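Local coordinates for protein interleukin 22 (Danio rerio, PDB 4O6K) that probably acts as a secreted helical cytokine of the IL-10 family, signalling through cell-surface receptors in immune and epithelial defence, as human IL-22 does, at residues Phe37-Asp40 with Met41-Glu45; Cys49-Ala52 with Arg53-Lys56; His101-Val104 with Lys105-Lys108; Leu133-Tyr136 with Leu137-Cys141. One frame throughout, in Å; residues are numbered along the deposited sequence.

Contact 1: Phe37-Asp40 with Met41-Glu45; sequences FSHD and MLQEE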
loop_
_atom_site.group_PDB
_atom_site.type_symbol
_atom_site.label_atom_id
_atom_site.label_comp_id
_atom_site.label_asym_id
_atom_site.label_seq_id
_atom_site.Cartn_x
_atom_site.Cartn_y
_atom_site.Cartn_z
ATOM N N PHE A 37 -8.949 -1.921 7.631
ATOM C CA PHE A 37 -9.629 -3.161 7.285
ATOM C C PHE A 37 -9.543 -4.138 8.448
ATOM O O PHE A 37 -8.454 -4.566 8.829
ATOM C CB PHE A 37 -9.023 -3.789 6.028
ATOM C CG PHE A 37 -9.521 -3.190 4.743
ATOM C CD1 PHE A 37 -9.070 -1.953 4.315
ATOM C CD2 PHE A 37 -10.438 -3.874 3.957
ATOM C CE1 PHE A 37 -9.526 -1.405 3.130
ATOM C CE2 PHE A 37 -10.897 -3.331 2.772
ATOM C CZ PHE A 37 -10.441 -2.095 2.358
ATOM N N SER A 38 -10.694 -4.488 9.009
ATOM C CA SER A 38 -10.748 -5.483 10.071
ATOM C C SER A 38 -10.561 -6.879 9.492
ATOM O O SER A 38 -10.554 -7.055 8.273
ATOM C CB SER A 38 -12.074 -5.398 10.828
ATOM O OG SER A 38 -13.154 -5.803 10.006
ATOM N N HIS A 39 -10.398 -7.863 10.370
ATOM C CA HIS A 39 -10.273 -9.255 9.953
ATOM C C HIS A 39 -11.476 -9.692 9.123
ATOM O O HIS A 39 -11.326 -10.357 8.099
ATOM C CB HIS A 39 -10.116 -10.169 11.169
ATOM C CG HIS A 39 -10.196 -11.626 10.839
ATOM N ND1 HIS A 39 -9.095 -12.367 10.464
ATOM C CD2 HIS A 39 -11.246 -12.481 10.824
ATOM C CE1 HIS A 39 -9.464 -13.614 10.233
ATOM N NE2 HIS A 39 -10.765 -13.711 10.444
ATOM N N ASP A 40 -12.667 -9.313 9.576
ATOM C CA ASP A 40 -13.898 -9.636 8.867
ATOM C C ASP A 40 -13.953 -8.970 7.496
ATOM O O ASP A 40 -14.353 -9.588 6.508
ATOM C CB ASP A 40 -15.115 -9.222 9.697
ATOM C CG ASP A 40 -15.384 -10.169 10.849
ATOM O OD1 ASP A 40 -14.766 -11.229 10.956
ATOM O OD2 ASP A 40 -16.312 -9.791 11.722
ATOM N N MET A 41 -13.552 -7.704 7.448
ATOM C CA MET A 41 -13.545 -6.938 6.208
ATOM C C MET A 41 -12.607 -7.544 5.165
ATOM O O MET A 41 -12.924 -7.573 3.977
ATOM C CB MET A 41 -13.149 -5.485 6.481
ATOM C CG MET A 41 -14.251 -4.478 6.196
ATOM S SD MET A 41 -13.727 -2.774 6.465
ATOM C CE MET A 41 -13.414 -2.793 8.227
ATOM N N LEU A 42 -11.455 -8.027 5.619
ATOM C CA LEU A 42 -10.473 -8.636 4.726
ATOM C C LEU A 42 -10.981 -9.933 4.097
ATOM O O LEU A 42 -10.497 -10.350 3.045
ATOM C CB LEU A 42 -9.165 -8.895 5.477
ATOM C CG LEU A 42 -8.364 -7.643 5.844
ATOM C CD1 LEU A 42 -7.204 -7.987 6.767
ATOM C CD2 LEU A 42 -7.866 -6.941 4.590
ATOM N N GLN A 43 -11.960 -10.564 4.739
ATOM C CA GLN A 43 -12.548 -11.797 4.221
ATOM C C GLN A 43 -13.606 -11.545 3.145
ATOM O O GLN A 43 -14.064 -12.480 2.490
ATOM C CB GLN A 43 -13.153 -12.618 5.363
ATOM C CG GLN A 43 -12.145 -13.069 6.410
ATOM C CD GLN A 43 -10.935 -13.747 5.791
ATOM O OE1 GLN A 43 -11.069 -14.622 4.936
ATOM N NE2 GLN A 43 -9.745 -13.346 6.224
ATOM N N GLU A 44 -14.001 -10.313 2.983
ATOM C CA GLU A 44 -14.997 -9.896 2.018
ATOM C C GLU A 44 -14.361 -9.954 0.668
ATOM O O GLU A 44 -13.218 -9.668 0.526
ATOM C CB GLU A 44 -15.500 -8.488 2.283
ATOM C CG GLU A 44 -16.180 -8.302 3.601
ATOM C CD GLU A 44 -16.654 -6.904 3.896
ATOM O OE1 GLU A 44 -16.390 -5.988 3.161
ATOM O OE2 GLU A 44 -17.305 -6.746 4.892
ATOM N N GLU A 45 -15.145 -10.361 -0.307
ATOM C CA GLU A 45 -14.680 -10.616 -1.649
ATOM C C GLU A 45 -14.052 -9.473 -2.434
ATOM O O GLU A 45 -13.243 -9.740 -3.231
ATOM C CB GLU A 45 -15.728 -11.334 -2.477
ATOM C CG GLU A 45 -16.262 -12.546 -1.782
ATOM C CD GLU A 45 -17.618 -12.286 -1.127
ATOM O OE1 GLU A 45 -17.764 -11.531 -0.127
ATOM O OE2 GLU A 45 -18.551 -12.840 -1.702
#

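Contact 2: Cys49-Ala52 with Arg53-Lys56; sequences CINA and RILK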
loop_
_atom_site.group_PDB
_atom_site.type_symbol
_atom_site.label_atom_id
_atom_site.label_comp_id
_atom_site.label_asym_id
_atom_site.label_seq_id
_atom_site.Cartn_x
_atom_site.Cartn_y
_atom_site.Cartn_z
ATOM N N CYS A 49 -9.097 -6.453 -4.410
ATOM C CA CYS A 49 -9.033 -5.505 -5.516
ATOM C C CYS A 49 -9.163 -4.060 -5.039
ATOM O O CYS A 49 -8.629 -3.148 -5.669
ATOM C CB CYS A 49 -10.111 -5.823 -6.552
ATOM S SG CYS A 49 -9.840 -7.370 -7.449
ATOM N N ILE A 50 -9.878 -3.851 -3.937
ATOM C CA ILE A 50 -9.974 -2.521 -3.341
ATOM C C ILE A 50 -8.603 -2.049 -2.870
ATOM O O ILE A 50 -8.177 -0.936 -3.181
ATOM C CB ILE A 50 -10.958 -2.489 -2.154
ATOM C CG1 ILE A 50 -12.401 -2.595 -2.650
ATOM C CG2 ILE A 50 -10.791 -1.205 -1.361
ATOM C CD1 ILE A 50 -13.408 -2.843 -1.548
ATOM N N ASN A 51 -7.908 -2.906 -2.131
ATOM C CA ASN A 51 -6.578 -2.578 -1.640
ATOM C C ASN A 51 -5.558 -2.531 -2.772
ATOM O O ASN A 51 -4.573 -1.796 -2.702
ATOM C CB ASN A 51 -6.136 -3.583 -0.573
ATOM C CG ASN A 51 -6.822 -3.358 0.759
ATOM O OD1 ASN A 51 -6.585 -2.353 1.430
ATOM N ND2 ASN A 51 -7.676 -4.296 1.153
ATOM N N ALA A 52 -5.800 -3.319 -3.815
ATOM C CA ALA A 52 -4.936 -3.325 -4.989
ATOM C C ALA A 52 -4.991 -1.989 -5.718
ATOM O O ALA A 52 -4.014 -1.562 -6.333
ATOM C CB ALA A 52 -5.326 -4.454 -5.930
ATOM N N ARG A 53 -6.142 -1.331 -5.644
ATOM C CA ARG A 53 -6.319 -0.044 -6.295
ATOM C C ARG A 53 -5.594 1.026 -5.485
ATOM O O ARG A 53 -5.038 1.977 -6.038
ATOM C CB ARG A 53 -7.803 0.295 -6.435
ATOM C CG ARG A 53 -8.086 1.288 -7.539
ATOM C CD ARG A 53 -7.763 0.601 -8.860
ATOM N NE ARG A 53 -7.607 1.510 -9.987
ATOM C CZ ARG A 53 -7.856 1.165 -11.246
ATOM N NH1 ARG A 53 -8.267 -0.066 -11.524
ATOM N NH2 ARG A 53 -7.690 2.042 -12.227
ATOM N N ILE A 54 -5.622 0.864 -4.166
ATOM C CA ILE A 54 -4.875 1.727 -3.258
ATOM C C ILE A 54 -3.373 1.529 -3.458
ATOM O O ILE A 54 -2.594 2.483 -3.403
ATOM C CB ILE A 54 -5.251 1.448 -1.785
ATOM C CG1 ILE A 54 -6.715 1.816 -1.531
ATOM C CG2 ILE A 54 -4.342 2.213 -0.836
ATOM C CD1 ILE A 54 -7.198 1.478 -0.132
ATOM N N LEU A 55 -2.980 0.283 -3.711
ATOM C CA LEU A 55 -1.586 -0.053 -3.985
ATOM C C LEU A 55 -1.113 0.683 -5.233
ATOM O O LEU A 55 0.016 1.175 -5.289
ATOM C CB LEU A 55 -1.411 -1.562 -4.156
ATOM C CG LEU A 55 0.017 -2.023 -4.450
ATOM C CD1 LEU A 55 0.957 -1.590 -3.335
ATOM C CD2 LEU A 55 0.070 -3.529 -4.648
ATOM N N LYS A 56 -1.990 0.739 -6.233
ATOM C CA LYS A 56 -1.726 1.463 -7.473
ATOM C C LYS A 56 -1.391 2.919 -7.201
ATOM O O LYS A 56 -0.426 3.463 -7.742
ATOM C CB LYS A 56 -2.947 1.401 -8.393
ATOM C CG LYS A 56 -2.792 2.147 -9.708
ATOM C CD LYS A 56 -3.943 1.801 -10.641
ATOM C CE LYS A 56 -3.819 2.529 -11.969
ATOM N NZ LYS A 56 -2.508 2.226 -12.609
#

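Contact 3: His101-Val104 with Lys105-Lys108; sequences HPLV and KQFK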
loop_
_atom_site.group_PDB
_atom_site.type_symbol
_atom_site.label_atom_id
_atom_site.label_comp_id
_atom_site.label_asym_id
_atom_site.label_seq_id
_atom_site.Cartn_x
_atom_site.Cartn_y
_atom_site.Cartn_z
ATOM N N HIS A 101 -14.962 3.007 -5.614
ATOM C CA HIS A 101 -15.245 2.559 -4.254
ATOM C C HIS A 101 -14.919 3.653 -3.232
ATOM O O HIS A 101 -13.917 4.355 -3.372
ATOM C CB HIS A 101 -14.470 1.279 -3.931
ATOM C CG HIS A 101 -14.957 0.577 -2.701
ATOM N ND1 HIS A 101 -14.569 0.945 -1.430
ATOM C CD2 HIS A 101 -15.821 -0.453 -2.546
ATOM C CE1 HIS A 101 -15.162 0.163 -0.547
ATOM N NE2 HIS A 101 -15.927 -0.694 -1.197
ATOM N N PRO A 102 -15.770 3.800 -2.202
ATOM C CA PRO A 102 -15.624 4.824 -1.156
ATOM C C PRO A 102 -14.294 4.784 -0.399
ATOM O O PRO A 102 -13.764 5.837 -0.046
ATOM C CB PRO A 102 -16.770 4.508 -0.190
ATOM C CG PRO A 102 -17.761 3.759 -0.977
ATOM C CD PRO A 102 -17.052 3.079 -2.104
ATOM N N LEU A 103 -13.768 3.589 -0.157
ATOM C CA LEU A 103 -12.547 3.438 0.632
ATOM C C LEU A 103 -11.298 3.890 -0.118
ATOM O O LEU A 103 -10.376 4.440 0.482
ATOM C CB LEU A 103 -12.388 1.986 1.091
ATOM C CG LEU A 103 -13.425 1.518 2.117
ATOM C CD1 LEU A 103 -13.253 0.042 2.434
ATOM C CD2 LEU A 103 -13.347 2.355 3.386
ATOM N N VAL A 104 -11.269 3.718 -1.425
ATOM C CA VAL A 104 -10.192 4.164 -2.228
ATOM C C VAL A 104 -10.206 5.676 -2.236
ATOM O O VAL A 104 -9.238 6.260 -2.029
ATOM C CB VAL A 104 -10.268 3.614 -3.652
ATOM C CG1 VAL A 104 -9.182 4.153 -4.522
ATOM C CG2 VAL A 104 -10.242 2.121 -3.648
ATOM N N LYS A 105 -11.354 6.276 -2.449
ATOM C CA LYS A 105 -11.477 7.725 -2.403
ATOM C C LYS A 105 -11.081 8.275 -1.034
ATOM O O LYS A 105 -10.477 9.294 -0.939
ATOM C CB LYS A 105 -12.868 8.173 -2.791
ATOM C CG LYS A 105 -13.073 8.329 -4.274
ATOM C CD LYS A 105 -14.512 8.226 -4.639
ATOM C CE LYS A 105 -15.001 6.855 -4.273
ATOM N NZ LYS A 105 -15.233 5.932 -5.390
ATOM N N GLN A 106 -11.409 7.549 0.006
ATOM C CA GLN A 106 -11.067 7.992 1.356
ATOM C C GLN A 106 -9.591 8.185 1.560
ATOM O O GLN A 106 -9.151 9.194 2.063
ATOM C CB GLN A 106 -11.596 7.048 2.411
ATOM C CG GLN A 106 -11.331 7.507 3.822
ATOM C CD GLN A 106 -11.762 6.490 4.858
ATOM O OE1 GLN A 106 -12.822 5.976 4.789
ATOM N NE2 GLN A 106 -10.920 6.197 5.783
ATOM N N PHE A 107 -8.830 7.196 1.138
ATOM C CA PHE A 107 -7.404 7.275 1.217
ATOM C C PHE A 107 -6.886 8.501 0.473
ATOM O O PHE A 107 -6.148 9.284 1.009
ATOM C CB PHE A 107 -6.723 6.027 0.724
ATOM C CG PHE A 107 -5.257 6.167 0.696
ATOM C CD1 PHE A 107 -4.572 6.265 1.851
ATOM C CD2 PHE A 107 -4.574 6.279 -0.494
ATOM C CE1 PHE A 107 -3.229 6.442 1.852
ATOM C CE2 PHE A 107 -3.224 6.453 -0.521
ATOM C CZ PHE A 107 -2.548 6.543 0.660
ATOM N N LYS A 108 -7.290 8.607 -0.777
ATOM C CA LYS A 108 -6.910 9.702 -1.600
ATOM C C LYS A 108 -7.252 11.051 -0.991
ATOM O O LYS A 108 -6.444 11.949 -0.939
ATOM C CB LYS A 108 -7.588 9.537 -2.933
ATOM C CG LYS A 108 -7.068 8.391 -3.764
ATOM C CD LYS A 108 -7.272 8.647 -5.234
ATOM C CE LYS A 108 -8.325 7.740 -5.818
ATOM N NZ LYS A 108 -7.994 7.089 -7.106
#

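Contact 4: Leu133-Tyr136 with Leu137-Cys141; sequences LYHY and LFESC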
loop_
_atom_site.group_PDB
_atom_site.type_symbol
_atom_site.label_atom_id
_atom_site.label_comp_id
_atom_site.label_asym_id
_atom_site.label_seq_id
_atom_site.Cartn_x
_atom_site.Cartn_y
_atom_site.Cartn_z
ATOM N N LEU A 133 -0.647 -2.095 4.419
ATOM C CA LEU A 133 -1.332 -2.330 3.150
ATOM C C LEU A 133 -0.966 -3.702 2.589
ATOM O O LEU A 133 -1.816 -4.417 2.062
ATOM C CB LEU A 133 -0.986 -1.231 2.143
ATOM C CG LEU A 133 -1.603 -1.323 0.744
ATOM C CD1 LEU A 133 -3.124 -1.406 0.818
ATOM C CD2 LEU A 133 -1.169 -0.137 -0.100
ATOM N N TYR A 134 0.311 -4.053 2.710
ATOM C CA TYR A 134 0.822 -5.345 2.263
ATOM C C TYR A 134 0.141 -6.482 3.013
ATOM O O TYR A 134 -0.166 -7.529 2.442
ATOM C CB TYR A 134 2.334 -5.409 2.476
ATOM C CG TYR A 134 3.085 -6.241 1.464
ATOM C CD1 TYR A 134 3.128 -5.871 0.127
ATOM C CD2 TYR A 134 3.782 -7.379 1.853
ATOM C CE1 TYR A 134 3.825 -6.623 -0.798
ATOM C CE2 TYR A 134 4.485 -8.134 0.934
ATOM C CZ TYR A 134 4.502 -7.749 -0.391
ATOM O OH TYR A 134 5.197 -8.495 -1.315
ATOM N N HIS A 135 -0.091 -6.255 4.301
ATOM C CA HIS A 135 -0.798 -7.198 5.157
ATOM C C HIS A 135 -2.246 -7.388 4.712
ATOM O O HIS A 135 -2.760 -8.508 4.705
ATOM C CB HIS A 135 -0.737 -6.711 6.608
ATOM C CG HIS A 135 -1.896 -7.147 7.449
ATOM N ND1 HIS A 135 -2.245 -8.469 7.618
ATOM C CD2 HIS A 135 -2.785 -6.427 8.174
ATOM C CE1 HIS A 135 -3.301 -8.545 8.408
ATOM N NE2 HIS A 135 -3.649 -7.320 8.760
ATOM N N TYR A 136 -2.898 -6.289 4.345
ATOM C CA TYR A 136 -4.263 -6.335 3.830
ATOM C C TYR A 136 -4.334 -7.170 2.556
ATOM O O TYR A 136 -5.218 -8.012 2.398
ATOM C CB TYR A 136 -4.789 -4.923 3.568
ATOM C CG TYR A 136 -5.046 -4.120 4.824
ATOM C CD1 TYR A 136 -4.974 -4.712 6.080
ATOM C CD2 TYR A 136 -5.364 -2.771 4.754
ATOM C CE1 TYR A 136 -5.209 -3.982 7.229
ATOM C CE2 TYR A 136 -5.600 -2.033 5.897
ATOM C CZ TYR A 136 -5.521 -2.643 7.131
ATOM O OH TYR A 136 -5.755 -1.912 8.271
ATOM N N LEU A 137 -3.394 -6.919 1.651
ATOM C CA LEU A 137 -3.289 -7.667 0.406
ATOM C C LEU A 137 -3.022 -9.144 0.672
ATOM O O LEU A 137 -3.654 -10.012 0.077
ATOM C CB LEU A 137 -2.186 -7.081 -0.475
ATOM C CG LEU A 137 -2.464 -5.672 -0.999
ATOM C CD1 LEU A 137 -1.197 -5.042 -1.552
ATOM C CD2 LEU A 137 -3.553 -5.712 -2.057
ATOM N N PHE A 138 -2.075 -9.417 1.565
ATOM C CA PHE A 138 -1.716 -10.786 1.922
ATOM C C PHE A 138 -2.936 -11.605 2.339
ATOM O O PHE A 138 -3.126 -12.725 1.876
ATOM C CB PHE A 138 -0.679 -10.784 3.051
ATOM C CG PHE A 138 -0.119 -12.145 3.376
ATOM C CD1 PHE A 138 -0.780 -12.995 4.250
ATOM C CD2 PHE A 138 1.073 -12.570 2.813
ATOM C CE1 PHE A 138 -0.264 -14.240 4.555
ATOM C CE2 PHE A 138 1.592 -13.815 3.114
ATOM C CZ PHE A 138 0.922 -14.649 3.985
ATOM N N GLU A 139 -3.763 -11.038 3.210
ATOM C CA GLU A 139 -4.907 -11.764 3.747
ATOM C C GLU A 139 -6.101 -11.804 2.792
ATOM O O GLU A 139 -6.746 -12.841 2.645
ATOM C CB GLU A 139 -5.328 -11.164 5.091
ATOM C CG GLU A 139 -4.232 -11.240 6.139
ATOM C CD GLU A 139 -4.767 -11.285 7.554
ATOM O OE1 GLU A 139 -5.993 -11.131 7.737
ATOM O OE2 GLU A 139 -3.959 -11.485 8.485
ATOM N N SER A 140 -6.389 -10.684 2.138
ATOM C CA SER A 140 -7.575 -10.590 1.292
ATOM C C SER A 140 -7.388 -11.227 -0.085
ATOM O O SER A 140 -8.361 -11.664 -0.706
ATOM C CB SER A 140 -7.988 -9.128 1.126
ATOM O OG SER A 140 -7.018 -8.392 0.399
ATOM N N CYS A 141 -6.145 -11.285 -0.555
ATOM C CA CYS A 141 -5.853 -11.862 -1.865
ATOM C C CYS A 141 -5.481 -13.349 -1.821
ATOM O O CYS A 141 -4.775 -13.812 -2.691
ATOM C CB CYS A 141 -4.736 -11.089 -2.576
ATOM S SG CYS A 141 -5.072 -9.328 -2.756
#

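Contact 1: Phe37-Asp40 with Met41-Glu45
With chi1 at 68°, S38 holds OG between its backbone N and carbonyl carbon, turned so that it accepts the N-H of M41, three residues on; F37, at chi1 -81°, carries its ring anti to its carbonyl carbon, within touch of M41 and L42. S38 is thus the N-cap of the short helix 39-42: OG accepts from M41 N at 3.2 Å, nearly straight at 160°, and S38 O takes L42 N at 3.0 Å. The M41 chain, bent at chi3, crosses the F37 side chain at about a right angle and sets SD 4.8 Å from the ring centroid, an oblique Met-aromatic contact. On the other branch, L42 CD2 packs on F37 CB at 3.7 Å. At the exposed side the Q43 amide lies over one face of the H39 ring, NE2 being 4.0 Å from H39 CE1. The helix is loosely bonded: Q43 N is shared between D40 O and, weakly, H39 O. S47 OG takes up M41 O just beyond. Inward, L42 packs against H135, Y136, E139 and S140 of helix 130-140, while F37 meets the Y136 ring and rests on S47, I50 and N51 of helix 47-62.

Contact 2: Cys49-Ala52 with Arg53-Lys56
The carbonyl O of I50 is gripped by two amides of the next turn, I54 N at 3.3 Å and, weakly, R53 N at 3.2 Å. R53 N is itself shared, since C49 O also accepts from it weakly, so the bonding here is divided between i-to-i+3 and i-to-i+4 partners. Regular helix resumes at once: L55 N gives the shortest bond, 2.8 Å to N51 O, and K56 N reaches A52 O at 3.1 Å. The side chains run mainly outward from this backbone. I54, with CG1 anti to its carbonyl carbon (chi1 -65°), lays CG1 over I50 O at 3.5 Å and lies alongside N51, the two side chains pointing the same way with N51 OD1 4.2 Å from I54 CD1. The N51 amide is buried, and its ND2 is satisfied one turn back by S47 O. R53 keeps its CB 3.5 Å from I50 O, then bends at chi2 and leads its guanidinium away toward D97, a long and weak ion pair. C49 is tied to C94 by a disulfide. This part of helix 47-62 is a central element of the bundle: A52 and L55 face L90 and L83 of helix 76-93, N51 and L55 meet L137 of helix 130-140, and I50 and I54 pack on V104 of helix 102-117.

Contact 3: His101-Val104 with Lys105-Lys108
Backbone bonds tie H101-V104 to K105-K108 as the first turns of helix 102-117. Q106 N reaches P102 O at 2.9 Å, F107 N reaches L103 O at 3.2 Å, and K108 N meets V104 O at 3.3 Å. The bond from K105 N to H101 O is weak and the position of that oxygen uncertain. Capping comes from H101, the N-cap residue, whose ring nitrogen ND1 accepts from L103 N at 3.0 Å, the donor tilted 22° from the ring plane. P102 CD sits over one face of the same imidazole, near its rim. Side-by-side packing runs along the helix: V104 and K108 point the same way, the K108 chain bending at chi3 and chi4 to bring CE 3.9 Å from V104 CG1. L103 and Q106 are paired likewise, but there a methyl meets an amide oxygen, L103 CD2 lying 3.9 Å from Q106 OE1. The polar end of K105 turns back toward the start of the helix, where its NZ donates to S99 O; the chain lies too close to H101 O in the model, and its exact course is doubtful. A methionine in place of K105 would probably leave S99 O without this donor and remove a positive charge from the helix start. Chemically, the accepting ND1 implies that this nitrogen carries no proton, so the ring is probably the neutral tautomer, with its proton on NE2; the cap satisfies an amide that the first turn cannot, while V104 and F107 supply the apolar face.

Contact 4: Leu133-Tyr136 with Leu137-Cys141
The H135 imidazole meets E139 at its edge: OE2 lies in the ring plane, 3.0 Å from H135 CE1, and the carboxylate stands almost perpendicular to the ring, the planes 84° apart. The close atom is a ring carbon; ND1 is farther off, 3.6 Å from E139 OE2. H135 CG is anti to its backbone N (chi1 152°), which carries the ring along the helix toward the following turn, where the E139 chain runs extended beyond CG. An alanine at E139 is likely to leave the H135 edge without its acidic neighbour and the imidazole freer to turn. At the next residue, Y136 O accepts twice: S140 N at 2.9 Å and S140 OG at 2.7 Å arrive from opposite faces of its plane. Regular bonds precede these, among them F138 N to Y134 O at 2.8 Å, and L137 CD1 approaches L133 CG at 4.4 Å. The helix ends at S140; C141, just beyond it, is disulfide-bonded to C48. The Y134 hydroxyl is hydrogen-bonded to P6 O and T12 OG1, that of Y136 to R32. Around helix 130-140, L42 of helix 39-42 packs on H135, Y136, E139 and S140; N51 of helix 47-62 touches L133 and Y136; L83 and L90 of helix 76-93 meet Y134 and L137.

In the fold
Contact 2 is the buried centre of the set, about 7 Å from the centre of the chain, and touches all three others; contact 1, its centre about 16 Å out, is the most peripheral. Contacts 1 and 3 are helix starts, each with an N-cap side chain, a serine hydroxyl in one and an imidazole nitrogen in the other. Contact 4 is a helix end, and contact 2 lies within a helix. F37 of contact 1 reaches all three others: its ring touches N51 and I50 of contact 2 and L103 of contact 3, and meets the Y136 ring of contact 4. Contacts 3 and 4 do not touch, their nearest atoms about 7 Å apart. Both contacts 2 and 4 carry a disulfide cysteine.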